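Local atomic coordinates of cobalamin biosynthesis precorrin-6Y methylase (cbiE) (Archaeoglobus fulgidus, PDB entry 2BB3), a protein that probably transfers methyl groups from S-adenosyl-L-methionine to precorrin-6Y, a tetrapyrrole intermediate on the pathway to adenosylcobalamin. Residues Q35-A40 against K118-I123; W25-G30 against A92-G97; T31-T36 against L57-V62; Q127-R132 against E185-E190. All blocks are in the same frame, centred on the assembly; numbering follows the deposited sequence. Where two conformers were deposited one is given.

From the N terminus, strand 23-28 enters the parallel sheet and pairs with strand 91-95, so contact 2 closes the loop from G30 to A92. Contact 3 lies wholly inside that loop and joins the segment after strand 23-28 to the end of helix 54-59. Contact 1 starts from the same segment, sharing Q35 and T36 with contact 3, but ends at 118-123, beyond 92-97; it therefore crosses contact 2 and brings helix 38-46 onto strand 116-120, outermost in the sheet within the chain. Contact 4 follows in series, tying helix 125-133 to the 185-190 turn, and the C32-C188 disulfide links it back to contact 3. Contacts 2 and 4 both reach SAH.

Contact 1: Q35-A40 against K118-I123; sequences QTTERA and KIEPAI
R39 lies across the carboxylate of E120 at about a right angle, and its aliphatic stem does most of the touching. R39 CB sits 3.8 Å from E120 OE2, CG stays a little farther off, and R39 CD comes closest, 3.7 Å from E120 OE1. With CG anti to the backbone N (chi1 -157°) and the chain extended to NE, the guanidinium is carried past the carboxylate. R39 NE and NH1 each end 4.1 Å from E120 OE1, the two planes 61° apart and no N-H aimed at the oxygen, which leaves attraction between charges without a salt bridge. E120 bends at chi2 (57°), and its buried OE2 has no hydrogen-bonding partner in the model; it faces T37 OG1 at 3.9 Å. T37 OG1 instead N-caps helix 38-46, accepting from A40 N at 3.3 Å, and the nearby helix start may ease the buried charge. Farther along, the amide of Q35 lies against I123, with Q35 NE2 3.5 Å from I123 CG2 and CD nearly as close, while Q35 OE1 is also held by the backbone N-H groups of T31 and C32. Replacing Q35 with an alanine would strip the amide from I123 and is likely to leave those two N-H groups without their shared acceptor. E120 and T37 of the second subunit pack on Q35 and I123, respectively. E120 of this chain also touches W25 and I43. The contact seats the first turn of helix 38-46 over the end of strand 116-120, the outermost strand of the parallel sheet within the chain.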
# COMPACT_ATOMS: atom_id res chain seq x y z
N GLN A 35 13.42 -1.98 2.48
CA GLN A 35 12.01 -2.21 2.19
C GLN A 35 11.82 -2.74 0.79
O GLN A 35 10.70 -2.88 0.32
CB GLN A 35 11.19 -0.94 2.39
CG GLN A 35 10.94 -0.63 3.85
CD GLN A 35 9.92 0.45 4.05
OE1 GLN A 35 9.87 1.41 3.29
NE2 GLN A 35 9.10 0.31 5.08
N THR A 36 12.93 -3.06 0.15
CA THR A 36 12.92 -3.63 -1.19
C THR A 36 12.57 -5.12 -1.06
O THR A 36 12.93 -5.75 -0.06
CB THR A 36 14.29 -3.47 -1.86
OG1 THR A 36 14.38 -4.32 -3.01
CG2 THR A 36 15.41 -3.79 -0.87
N THR A 37 11.88 -5.67 -2.06
CA THR A 37 11.48 -7.08 -2.02
C THR A 37 12.40 -7.98 -2.85
O THR A 37 12.99 -7.53 -3.83
CB THR A 37 10.02 -7.28 -2.51
OG1 THR A 37 9.92 -6.89 -3.89
CG2 THR A 37 9.07 -6.43 -1.68
N GLU A 38 12.49 -9.24 -2.45
CA GLU A 38 13.34 -10.21 -3.13
C GLU A 38 13.07 -10.24 -4.63
O GLU A 38 13.98 -10.43 -5.43
CB GLU A 38 13.12 -11.62 -2.56
CG GLU A 38 12.97 -11.68 -1.04
CD GLU A 38 12.98 -13.10 -0.49
OE1 GLU A 38 12.49 -14.02 -1.19
OE2 GLU A 38 13.46 -13.30 0.65
N ARG A 39 11.81 -10.03 -5.02
CA ARG A 39 11.49 -10.04 -6.43
C ARG A 39 12.02 -8.77 -7.10
O ARG A 39 12.52 -8.82 -8.22
CB ARG A 39 9.98 -10.18 -6.63
CG ARG A 39 9.61 -10.74 -8.00
CD ARG A 39 8.13 -11.06 -8.08
NE ARG A 39 7.74 -11.60 -9.38
CZ ARG A 39 6.48 -11.75 -9.77
NH1 ARG A 39 5.48 -11.41 -8.96
NH2 ARG A 39 6.21 -12.24 -10.98
N ALA A 40 11.92 -7.64 -6.40
CA ALA A 40 12.42 -6.39 -6.94
C ALA A 40 13.93 -6.49 -7.22
O ALA A 40 14.40 -6.09 -8.28
CB ALA A 40 12.15 -5.24 -5.97
N LYS A 118 5.11 -4.26 -16.78
CA LYS A 118 4.74 -4.97 -15.57
C LYS A 118 5.19 -4.17 -14.34
O LYS A 118 6.30 -3.61 -14.32
CB LYS A 118 5.36 -6.38 -15.55
CG LYS A 118 4.61 -7.40 -16.43
CD LYS A 118 5.41 -8.68 -16.70
CE LYS A 118 5.37 -9.64 -15.52
NZ LYS A 118 6.20 -10.87 -15.75
N ILE A 119 4.33 -4.12 -13.33
CA ILE A 119 4.59 -3.37 -12.13
C ILE A 119 4.96 -4.26 -10.95
O ILE A 119 4.31 -5.27 -10.70
CB ILE A 119 3.34 -2.56 -11.69
CG1 ILE A 119 2.81 -1.73 -12.87
CG2 ILE A 119 3.67 -1.71 -10.46
CD1 ILE A 119 3.77 -0.72 -13.40
N GLU A 120 6.03 -3.90 -10.24
CA GLU A 120 6.41 -4.61 -9.02
C GLU A 120 6.21 -3.64 -7.87
O GLU A 120 6.91 -2.63 -7.79
CB GLU A 120 7.88 -5.05 -9.03
CG GLU A 120 8.27 -5.89 -7.78
CD GLU A 120 7.40 -7.14 -7.64
OE1 GLU A 120 6.91 -7.63 -8.68
OE2 GLU A 120 7.19 -7.62 -6.51
N PRO A 121 5.26 -3.93 -6.96
CA PRO A 121 4.92 -3.11 -5.78
C PRO A 121 6.04 -2.96 -4.77
O PRO A 121 6.91 -3.80 -4.66
CB PRO A 121 3.77 -3.87 -5.14
CG PRO A 121 3.25 -4.78 -6.22
CD PRO A 121 4.49 -5.18 -6.96
N ALA A 122 6.01 -1.87 -4.00
CA ALA A 122 6.98 -1.65 -2.94
C ALA A 122 6.22 -0.90 -1.84
O ALA A 122 5.06 -0.56 -2.02
CB ALA A 122 8.16 -0.83 -3.45
N ILE A 123 6.87 -0.62 -0.72
CA ILE A 123 6.21 0.10 0.37
C ILE A 123 6.18 1.61 0.14
O ILE A 123 7.20 2.24 -0.10
CB ILE A 123 6.88 -0.30 1.70
CG1 ILE A 123 6.41 -1.74 2.02
CG2 ILE A 123 6.51 0.69 2.83
CD1 ILE A 123 7.30 -2.46 2.91

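Contact 2: W25-G30 against A92-G97; sequences WIVGSG and AVISTG. With SAH (S-adenosyl-L-homocysteine), chain C.
V27 N donates to V93 O at 2.7 Å, and V27 O accepts from S95 N at 2.8 Å, the central bonds between two neighbouring parallel strands in the sheet of the N-terminal alpha/beta domain. W25 O takes V93 N before them and S95 O takes S29 N after them, keeping W25 to G28 in step with A92 to S95. Beyond S95 the same two segments switch from parallel to antiparallel pairing: G30 N bonds to G97 O at 3.2 Å, and G97 N returns a weak bond to G30 O, an isolated pair at the strand ends. Glycines permit this closeness. A side chain on G28 would run into G97 O, one on G30 would jam against S29 O, and one on G97 would collide with the carboxylate carbon of SAH. Outward from the backbone, I26 and V93 point the same way from one face of the sheet. On the other face V27 CG2 meets I94 CG1 at 3.7 Å, crossing obliquely, its methyl placed between the backbone N and the carbonyl carbon (chi1 -44° for CG1). I94 CG2 spreads on to S29 CB at 3.6 Å. T96 and G97, past the end of their strand, line the SAH pocket, where SAH N, the amino nitrogen, donates to T96 O at 2.7 Å.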
# COMPACT_ATOMS: atom_id res chain seq x y z
N TRP A 25 10.01 -3.38 -16.78
CA TRP A 25 9.45 -3.45 -15.45
C TRP A 25 9.52 -2.07 -14.81
O TRP A 25 10.42 -1.28 -15.10
CB TRP A 25 10.24 -4.41 -14.56
CG TRP A 25 9.87 -5.85 -14.67
CD1 TRP A 25 10.45 -6.78 -15.49
CD2 TRP A 25 8.88 -6.55 -13.90
NE1 TRP A 25 9.89 -8.02 -15.25
CE2 TRP A 25 8.93 -7.90 -14.28
CE3 TRP A 25 7.97 -6.16 -12.90
CZ2 TRP A 25 8.10 -8.87 -13.73
CZ3 TRP A 25 7.14 -7.13 -12.34
CH2 TRP A 25 7.22 -8.47 -12.75
N ILE A 26 8.54 -1.77 -13.97
CA ILE A 26 8.55 -0.53 -13.21
C ILE A 26 8.48 -1.09 -11.81
O ILE A 26 7.49 -1.72 -11.45
CB ILE A 26 7.33 0.39 -13.47
CG1 ILE A 26 7.33 0.91 -14.92
CG2 ILE A 26 7.39 1.58 -12.52
CD1 ILE A 26 6.24 1.95 -15.24
N VAL A 27 9.56 -0.91 -11.05
CA VAL A 27 9.65 -1.44 -9.70
C VAL A 27 9.75 -0.36 -8.64
O VAL A 27 10.37 0.67 -8.84
CB VAL A 27 10.89 -2.35 -9.56
CG1 VAL A 27 10.99 -3.28 -10.77
CG2 VAL A 27 12.13 -1.51 -9.45
N GLY A 28 9.13 -0.62 -7.49
CA GLY A 28 9.20 0.34 -6.41
C GLY A 28 10.49 0.18 -5.63
O GLY A 28 11.00 -0.94 -5.46
N SER A 29 11.03 1.29 -5.15
CA SER A 29 12.26 1.24 -4.37
C SER A 29 11.92 1.19 -2.89
O SER A 29 12.77 0.89 -2.05
CB SER A 29 13.09 2.49 -4.63
OG SER A 29 12.40 3.64 -4.17
N GLY A 30 10.67 1.47 -2.56
CA GLY A 30 10.29 1.49 -1.17
C GLY A 30 10.42 2.90 -0.62
O GLY A 30 10.68 3.84 -1.37
N ALA A 92 14.54 -1.58 -16.66
CA ALA A 92 13.85 -1.53 -15.38
C ALA A 92 13.76 -0.05 -15.04
O ALA A 92 14.71 0.71 -15.24
CB ALA A 92 14.63 -2.26 -14.32
N VAL A 93 12.60 0.36 -14.55
CA VAL A 93 12.41 1.73 -14.14
C VAL A 93 12.07 1.60 -12.68
O VAL A 93 11.21 0.81 -12.30
CB VAL A 93 11.22 2.39 -14.88
CG1 VAL A 93 11.06 3.84 -14.42
CG2 VAL A 93 11.44 2.34 -16.39
N ILE A 94 12.78 2.36 -11.85
CA ILE A 94 12.56 2.33 -10.43
C ILE A 94 11.82 3.60 -10.05
O ILE A 94 12.22 4.70 -10.43
CB ILE A 94 13.88 2.28 -9.65
CG1 ILE A 94 14.67 1.04 -10.06
CG2 ILE A 94 13.59 2.25 -8.15
CD1 ILE A 94 15.98 0.88 -9.27
N SER A 95 10.72 3.44 -9.33
CA SER A 95 9.91 4.56 -8.89
C SER A 95 10.11 4.66 -7.40
O SER A 95 10.36 3.64 -6.75
CB SER A 95 8.43 4.27 -9.19
OG SER A 95 7.59 5.24 -8.61
N THR A 96 10.02 5.86 -6.83
CA THR A 96 10.15 5.96 -5.38
C THR A 96 8.94 5.30 -4.75
O THR A 96 7.85 5.30 -5.35
CB THR A 96 10.18 7.40 -4.87
OG1 THR A 96 9.11 8.13 -5.47
CG2 THR A 96 11.51 8.06 -5.17
N GLY A 97 9.13 4.75 -3.56
CA GLY A 97 8.06 4.07 -2.87
C GLY A 97 7.37 2.99 -3.69
O GLY A 97 8.01 2.05 -4.17
N SAH C . 5.51 6.58 -5.24
CA SAH C . 5.64 7.25 -4.01
CB SAH C . 4.99 8.63 -4.05
CG SAH C . 5.38 9.71 -5.04
SD SAH C . 4.35 11.14 -5.23
C SAH C . 5.14 6.34 -2.94
O SAH C . 5.42 6.76 -1.89
OXT SAH C . 4.50 5.36 -3.18
C5' SAH C . 5.44 12.00 -4.14
C4' SAH C . 4.83 12.41 -2.82
O4' SAH C . 4.80 11.41 -1.88
C3' SAH C . 5.41 13.63 -2.15
O3' SAH C . 4.96 14.81 -2.66
C2' SAH C . 4.97 13.40 -0.75
O2' SAH C . 3.74 13.94 -0.50
C1' SAH C . 4.88 11.92 -0.63
N9 SAH C . 6.08 11.38 -0.03
C8 SAH C . 6.97 10.68 -0.66
N7 SAH C . 7.91 10.29 0.13
C5 SAH C . 7.63 10.73 1.30
C6 SAH C . 8.27 10.60 2.49
N6 SAH C . 9.38 9.97 2.63
N1 SAH C . 7.73 11.16 3.55
C2 SAH C . 6.58 11.84 3.44
N3 SAH C . 5.98 11.94 2.28
C4 SAH C . 6.49 11.41 1.21

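Contact 3: T31-T36 against L57-V62; sequences TCRGQT and LELAGV
L59 aims its two methyls at the backbone of the 31-36 loop while R33 slants across its end. L59 CD2 rests 3.6 Å from T31 O and, on its other flank, 3.8 Å from R33 NE, meeting the guanidinium at its edge and in its plane. R33 reaches this place by folding twice, at chi2 (-67°) and chi3 (148°), which brings the guanidinium edge up to the leucine although the side chain leaves its backbone on another course. R33 NH2 stays 5.4 Å from E58 OE2, where any attraction is probably weak; E58 has its salt bridge with R54. The loop facing L59 is braced from within by Q35 OE1, which accepts from T31 N in the plane of its amide and from C32 N, at 2.8 Å, from above it. L59 itself stands where helix 54-59 ends: G61, with positive phi, completes a Schellman motif in which G61 N bonds to E58 O at 2.7 Å and V62 N to L57 O at 3.0 Å. The contact thus lays the loop between strand 23-28 and helix 38-46 against the end of helix 54-59, while I94 of strand 91-95 takes L57, A60 and V62, and T31 and C32 touch helix 125-133.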
# COMPACT_ATOMS: atom_id res chain seq x y z
N THR A 31 10.27 3.05 0.69
CA THR A 31 10.32 4.38 1.30
C THR A 31 11.50 4.51 2.25
O THR A 31 12.19 5.53 2.24
CB THR A 31 9.02 4.66 2.07
OG1 THR A 31 7.91 4.53 1.18
CG2 THR A 31 9.05 6.07 2.66
N CYS A 32 11.70 3.47 3.05
CA CYS A 32 12.78 3.41 4.03
C CYS A 32 13.81 2.40 3.56
O CYS A 32 13.55 1.62 2.64
CB CYS A 32 12.21 2.95 5.37
SG CYS A 32 10.66 3.82 5.73
N ARG A 33 14.98 2.41 4.18
CA ARG A 33 16.03 1.47 3.82
C ARG A 33 15.59 0.07 4.24
O ARG A 33 15.01 -0.10 5.31
CB ARG A 33 17.34 1.85 4.53
CG ARG A 33 17.97 3.16 4.03
CD ARG A 33 18.47 3.01 2.59
NE ARG A 33 18.38 4.26 1.84
CZ ARG A 33 19.37 5.13 1.67
NH1 ARG A 33 20.56 4.91 2.22
NH2 ARG A 33 19.16 6.24 0.97
N GLY A 34 15.86 -0.91 3.39
CA GLY A 34 15.49 -2.28 3.70
C GLY A 34 14.01 -2.58 3.51
O GLY A 34 13.41 -3.34 4.28
N GLN A 35 13.42 -1.98 2.48
CA GLN A 35 12.01 -2.21 2.19
C GLN A 35 11.82 -2.74 0.79
O GLN A 35 10.70 -2.88 0.32
CB GLN A 35 11.19 -0.94 2.39
CG GLN A 35 10.94 -0.63 3.85
CD GLN A 35 9.92 0.45 4.05
OE1 GLN A 35 9.87 1.41 3.29
NE2 GLN A 35 9.10 0.31 5.08
N THR A 36 12.93 -3.06 0.15
CA THR A 36 12.92 -3.63 -1.19
C THR A 36 12.57 -5.12 -1.06
O THR A 36 12.93 -5.75 -0.06
CB THR A 36 14.29 -3.47 -1.86
OG1 THR A 36 14.38 -4.32 -3.01
CG2 THR A 36 15.41 -3.79 -0.87
N LEU A 57 16.87 5.69 -7.25
CA LEU A 57 18.07 4.89 -7.45
C LEU A 57 18.85 4.73 -6.16
O LEU A 57 19.33 3.64 -5.84
CB LEU A 57 18.96 5.52 -8.53
CG LEU A 57 18.25 5.64 -9.88
CD1 LEU A 57 19.15 6.35 -10.90
CD2 LEU A 57 17.86 4.24 -10.37
N GLU A 58 18.99 5.82 -5.41
CA GLU A 58 19.70 5.79 -4.15
C GLU A 58 19.04 4.75 -3.23
O GLU A 58 19.68 3.79 -2.79
CB GLU A 58 19.71 7.18 -3.49
CG GLU A 58 20.67 8.18 -4.16
CD GLU A 58 20.63 9.59 -3.55
OE1 GLU A 58 21.64 10.33 -3.69
OE2 GLU A 58 19.60 9.98 -2.96
N LEU A 59 17.75 4.94 -3.00
CA LEU A 59 16.96 4.05 -2.15
C LEU A 59 17.17 2.59 -2.49
O LEU A 59 17.43 1.78 -1.60
CB LEU A 59 15.48 4.40 -2.26
CG LEU A 59 14.98 5.38 -1.19
CD1 LEU A 59 13.58 5.92 -1.54
CD2 LEU A 59 14.96 4.64 0.14
N ALA A 60 17.07 2.25 -3.77
CA ALA A 60 17.25 0.87 -4.21
C ALA A 60 18.73 0.43 -4.22
O ALA A 60 19.04 -0.70 -4.59
CB ALA A 60 16.65 0.69 -5.60
N GLY A 61 19.62 1.34 -3.84
CA GLY A 61 21.04 1.02 -3.80
C GLY A 61 21.74 0.78 -5.14
O GLY A 61 22.64 -0.07 -5.23
N VAL A 62 21.35 1.51 -6.17
CA VAL A 62 21.95 1.35 -7.48
C VAL A 62 22.32 2.66 -8.16
O VAL A 62 22.66 2.67 -9.35
CB VAL A 62 21.02 0.56 -8.41
CG1 VAL A 62 20.93 -0.89 -7.97
CG2 VAL A 62 19.64 1.20 -8.41

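Contact 4: Q127-R132 against E185-E190; sequences QVALAR and ENLCME. With SAH (S-adenosyl-L-homocysteine), chain C.
The adenine end of the SAH pocket is lined in part by L187, which leans on V128 and A129 of helix 125-133. L187 is the second residue of a type II beta turn from N186 to selenomethionine M189, closed by M189 N to N186 O at 2.9 Å; C188, at positive phi, takes the third place. L187 CD1 touches V128 CG1 and A129 CB, both at 3.8 Å, and lies near A129 N too, while the V128 and L187 side chains run antiparallel past one another. With CG beside its own backbone N (chi1 -66°) the leucine reaches the helix, yet its CB stays 3.5 Å from SAH N1, between the ligand and helix 125-133. Its backbone reads the base: L187 N donates to SAH N1 at 2.9 Å, and L187 O probably accepts from SAH N6, whose position is less certain. Farther along the helix R132, bent at chi2 (-68°), lays one guanidinium face on V128 CG1 and sets NH2 4.0 Å from C188 SG at its edge. That NH2 pairs with E192, whose carboxylate also takes C188 N, so one residue steadies both arginine and turn. Cut back to an alanine, L187 would lose CD1 and is likely to leave a gap beside V128 and A129 and the adenine edge less firmly backed. The disulfide from C188 to C32 pins the turn to the other domain. Recognition of an adenine edge by the backbone N-H and C=O of one residue is a recurring feature of adenine-binding sites, here set in the interdomain cofactor cleft of a tetrapyrrole methylase.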
# COMPACT_ATOMS: atom_id res chain seq x y z
N GLN A 127 1.82 3.96 3.13
CA GLN A 127 1.83 2.87 4.10
C GLN A 127 2.59 3.22 5.37
O GLN A 127 2.17 2.88 6.48
CB GLN A 127 2.46 1.61 3.49
CG GLN A 127 1.55 0.85 2.57
CD GLN A 127 2.30 -0.16 1.76
OE1 GLN A 127 2.91 0.18 0.75
NE2 GLN A 127 2.28 -1.42 2.21
N VAL A 128 3.73 3.89 5.20
CA VAL A 128 4.52 4.27 6.37
C VAL A 128 3.71 5.23 7.25
O VAL A 128 3.70 5.06 8.47
CB VAL A 128 5.87 4.89 5.93
CG1 VAL A 128 6.61 5.47 7.11
CG2 VAL A 128 6.72 3.82 5.25
N ALA A 129 3.02 6.20 6.64
CA ALA A 129 2.21 7.15 7.41
C ALA A 129 1.05 6.45 8.15
O ALA A 129 0.79 6.70 9.33
CB ALA A 129 1.63 8.26 6.48
N LEU A 130 0.37 5.56 7.44
CA LEU A 130 -0.74 4.81 8.02
C LEU A 130 -0.25 3.99 9.19
O LEU A 130 -0.95 3.83 10.19
CB LEU A 130 -1.37 3.90 6.96
CG LEU A 130 -2.74 4.29 6.39
CD1 LEU A 130 -3.08 5.75 6.63
CD2 LEU A 130 -2.77 3.93 4.93
N ALA A 131 0.97 3.47 9.08
CA ALA A 131 1.53 2.68 10.17
C ALA A 131 1.84 3.56 11.37
O ALA A 131 1.69 3.12 12.50
CB ALA A 131 2.77 1.94 9.71
N ARG A 132 2.28 4.79 11.14
CA ARG A 132 2.57 5.70 12.25
C ARG A 132 1.30 6.10 12.99
O ARG A 132 1.29 6.21 14.20
CB ARG A 132 3.23 7.01 11.76
CG ARG A 132 4.59 6.85 11.14
CD ARG A 132 5.65 6.43 12.15
NE ARG A 132 6.96 6.68 11.59
CZ ARG A 132 7.66 5.80 10.88
NH1 ARG A 132 7.16 4.59 10.65
NH2 ARG A 132 8.84 6.16 10.37
N GLU A 185 6.20 14.53 7.76
CA GLU A 185 7.27 15.01 6.91
C GLU A 185 8.51 14.15 6.87
O GLU A 185 9.01 13.69 7.90
CB GLU A 185 7.68 16.42 7.37
CG GLU A 185 6.52 17.37 7.46
CD GLU A 185 6.90 18.70 8.09
OE1 GLU A 185 7.41 18.70 9.23
OE2 GLU A 185 6.68 19.75 7.44
N ASN A 186 9.00 13.95 5.65
CA ASN A 186 10.23 13.20 5.44
C ASN A 186 10.26 11.87 6.18
O ASN A 186 11.24 11.55 6.85
CB ASN A 186 11.40 14.09 5.88
CG ASN A 186 11.21 15.54 5.46
OD1 ASN A 186 10.85 15.82 4.31
ND2 ASN A 186 11.45 16.46 6.39
N LEU A 187 9.19 11.08 6.06
CA LEU A 187 9.14 9.80 6.73
C LEU A 187 10.38 8.98 6.37
O LEU A 187 10.75 8.86 5.20
CB LEU A 187 7.87 9.05 6.33
CG LEU A 187 6.60 9.74 6.85
CD1 LEU A 187 5.35 9.01 6.37
CD2 LEU A 187 6.63 9.78 8.38
N CYS A 188 11.03 8.45 7.40
CA CYS A 188 12.22 7.63 7.22
C CYS A 188 13.42 8.34 6.64
O CYS A 188 14.32 7.70 6.12
CB CYS A 188 11.88 6.44 6.33
SG CYS A 188 11.16 5.06 7.24
N MSE A 189 13.44 9.67 6.71
CA MSE A 189 14.58 10.43 6.21
C MSE A 189 15.19 11.18 7.40
O MSE A 189 14.57 11.29 8.46
CB MSE A 189 14.13 11.42 5.14
CG MSE A 189 13.47 10.78 3.93
SE MSE A 189 12.69 12.09 2.72
CE MSE A 189 11.77 10.90 1.57
N GLU A 190 16.40 11.68 7.20
CA GLU A 190 17.10 12.40 8.25
C GLU A 190 16.21 13.38 9.01
O GLU A 190 16.16 13.38 10.24
CB GLU A 190 18.27 13.17 7.63
CG GLU A 190 17.84 14.30 6.69
CD GLU A 190 17.84 15.67 7.35
OE1 GLU A 190 17.21 16.59 6.81
OE2 GLU A 190 18.49 15.82 8.41
N SAH C . 5.51 6.58 -5.24
CA SAH C . 5.64 7.25 -4.01
CB SAH C . 4.99 8.63 -4.05
CG SAH C . 5.38 9.71 -5.04
SD SAH C . 4.35 11.14 -5.23
C SAH C . 5.14 6.34 -2.94
O SAH C . 5.42 6.76 -1.89
OXT SAH C . 4.50 5.36 -3.18
C5' SAH C . 5.44 12.00 -4.14
C4' SAH C . 4.83 12.41 -2.82
O4' SAH C . 4.80 11.41 -1.88
C3' SAH C . 5.41 13.63 -2.15
O3' SAH C . 4.96 14.81 -2.66
C2' SAH C . 4.97 13.40 -0.75
O2' SAH C . 3.74 13.94 -0.50
C1' SAH C . 4.88 11.92 -0.63
N9 SAH C . 6.08 11.38 -0.03
C8 SAH C . 6.97 10.68 -0.66
N7 SAH C . 7.91 10.29 0.13
C5 SAH C . 7.63 10.73 1.30
C6 SAH C . 8.27 10.60 2.49
N6 SAH C . 9.38 9.97 2.63
N1 SAH C . 7.73 11.16 3.55
C2 SAH C . 6.58 11.84 3.44
N3 SAH C . 5.98 11.94 2.28
C4 SAH C . 6.49 11.41 1.21